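Local coordinates for protein probable tautomerase HP_0924 (Helicobacter pylori, PDB 3M21) that is a probable member of the tautomerase family, a small protein of the MIF clan whose six copies assemble into a hexamer, at residues F[1-7]-F[40-46]. Numbering follows the deposited sequence.
Sequences PFINIKL and SIVVIID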
# COMPACT_ATOMS: atom_id res chain seq x y z
N PRO F 1 13.56 6.81 -1.59
CA PRO F 1 12.55 5.76 -1.89
C PRO F 1 11.78 5.30 -0.65
O PRO F 1 12.04 5.73 0.48
CB PRO F 1 13.29 4.60 -2.54
CG PRO F 1 14.71 4.81 -2.03
CD PRO F 1 14.89 6.34 -1.99
N PHE F 2 10.83 4.40 -0.89
CA PHE F 2 9.98 3.84 0.14
C PHE F 2 9.85 2.34 -0.08
O PHE F 2 9.55 1.90 -1.19
CB PHE F 2 8.59 4.48 0.08
CG PHE F 2 7.60 3.87 1.01
CD1 PHE F 2 7.62 4.17 2.36
CD2 PHE F 2 6.62 2.99 0.52
CE1 PHE F 2 6.68 3.60 3.23
CE2 PHE F 2 5.68 2.42 1.38
CZ PHE F 2 5.71 2.73 2.73
N ILE F 3 10.10 1.56 0.96
CA ILE F 3 9.99 0.10 0.87
C ILE F 3 9.08 -0.43 1.96
O ILE F 3 9.32 -0.24 3.16
CB ILE F 3 11.37 -0.59 1.01
CG1 ILE F 3 12.32 -0.13 -0.10
CG2 ILE F 3 11.19 -2.10 0.97
CD1 ILE F 3 12.96 1.22 0.17
N ASN F 4 8.02 -1.10 1.54
CA ASN F 4 7.05 -1.66 2.47
C ASN F 4 7.24 -3.16 2.40
O ASN F 4 7.23 -3.76 1.33
CB ASN F 4 5.63 -1.26 2.03
CG ASN F 4 4.54 -1.73 2.99
OD1 ASN F 4 3.39 -1.89 2.57
ND2 ASN F 4 4.89 -1.93 4.26
N ILE F 5 7.46 -3.78 3.55
CA ILE F 5 7.65 -5.22 3.59
C ILE F 5 6.53 -5.80 4.43
O ILE F 5 6.35 -5.40 5.58
CB ILE F 5 8.99 -5.59 4.24
CG1 ILE F 5 10.15 -5.06 3.41
CG2 ILE F 5 9.09 -7.09 4.40
CD1 ILE F 5 11.49 -5.17 4.12
N LYS F 6 5.78 -6.73 3.86
CA LYS F 6 4.70 -7.36 4.60
C LYS F 6 5.03 -8.83 4.75
O LYS F 6 5.27 -9.54 3.76
CB LYS F 6 3.38 -7.20 3.84
CG LYS F 6 2.94 -5.75 3.68
CD LYS F 6 1.58 -5.65 3.00
CE LYS F 6 1.22 -4.21 2.74
NZ LYS F 6 1.18 -3.42 4.00
N LEU F 7 5.06 -9.30 5.99
CA LEU F 7 5.39 -10.69 6.27
C LEU F 7 4.56 -11.25 7.42
O LEU F 7 3.95 -10.49 8.18
CB LEU F 7 6.88 -10.79 6.60
CG LEU F 7 7.33 -9.97 7.82
CD1 LEU F 7 6.95 -10.70 9.10
CD2 LEU F 7 8.85 -9.77 7.79
N SER F 40 17.18 9.44 2.68
CA SER F 40 15.80 9.55 2.18
C SER F 40 15.06 8.21 2.14
O SER F 40 13.86 8.18 1.85
CB SER F 40 15.80 10.15 0.78
OG SER F 40 16.34 9.24 -0.16
N ILE F 41 15.75 7.12 2.46
CA ILE F 41 15.11 5.81 2.41
C ILE F 41 14.21 5.49 3.59
O ILE F 41 14.65 5.43 4.73
CB ILE F 41 16.16 4.69 2.31
CG1 ILE F 41 17.03 4.91 1.07
CG2 ILE F 41 15.46 3.34 2.19
CD1 ILE F 41 18.15 3.90 0.93
N VAL F 42 12.93 5.28 3.29
CA VAL F 42 11.95 4.94 4.31
C VAL F 42 11.56 3.49 4.12
O VAL F 42 11.30 3.05 3.00
CB VAL F 42 10.68 5.81 4.19
CG1 VAL F 42 9.62 5.34 5.17
CG2 VAL F 42 11.04 7.27 4.44
N VAL F 43 11.52 2.75 5.23
CA VAL F 43 11.16 1.35 5.20
C VAL F 43 10.15 1.10 6.31
O VAL F 43 10.31 1.57 7.44
CB VAL F 43 12.41 0.45 5.41
CG1 VAL F 43 12.02 -1.03 5.33
CG2 VAL F 43 13.46 0.78 4.38
N ILE F 44 9.09 0.38 5.96
CA ILE F 44 8.04 0.05 6.91
C ILE F 44 7.78 -1.44 6.80
O ILE F 44 7.47 -1.95 5.72
CB ILE F 44 6.74 0.81 6.61
CG1 ILE F 44 6.95 2.31 6.82
CG2 ILE F 44 5.61 0.27 7.47
CD1 ILE F 44 5.74 3.19 6.41
N ILE F 45 7.92 -2.13 7.92
CA ILE F 45 7.69 -3.56 7.97
C ILE F 45 6.34 -3.78 8.64
O ILE F 45 6.08 -3.28 9.74
CB ILE F 45 8.78 -4.27 8.81
CG1 ILE F 45 10.15 -4.09 8.15
CG2 ILE F 45 8.44 -5.74 8.95
CD1 ILE F 45 11.31 -4.52 9.06
N ASP F 46 5.47 -4.51 7.97
CA ASP F 46 4.15 -4.80 8.53
C ASP F 46 4.12 -6.28 8.88
O ASP F 46 4.57 -7.11 8.09
CB ASP F 46 3.06 -4.49 7.51
CG ASP F 46 3.04 -3.04 7.12
OD1 ASP F 46 3.10 -2.17 8.03
OD2 ASP F 46 2.93 -2.76 5.92
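The F2 ring turns its edge to strand 42-46: CD1 touches V42 CG1 at 3.6 Å, and CE1 meets I44 CD1, in the ring plane, at 3.3 Å. CG stands trans to the backbone N (chi1 174°), which carries the ring over to these methyls; F2 of another subunit stacks on it. Further along the same face the N4 amide and D46 carboxylate planes stand 77° apart. Both acceptors of N4 ND2 lie in its amide plane: D46 OD2 at 2.7 Å, in a nearly straight bond, and I44 O at 3.0 Å, which also takes the I5 N-H. K6 runs alongside D46, and its final bend (chi4 -59°) brings NZ to OD2, a salt bridge of 2.7 Å. NZ and ND2 reach OD2 from opposite faces of the carboxylate, a double grip that probably stabilises its negative charge. On the other face I3 CD1 packs against I41 CG2 at 3.9 Å, and helix 16-34 covers I3 and I45. Backbone bonds from V42 N to P1 O through L7 N to D46 O join the strands in parallel, and neighbouring subunits extend both edges antiparallel. This is the beta-alpha-beta unit of the tautomerase fold, which begins at P1.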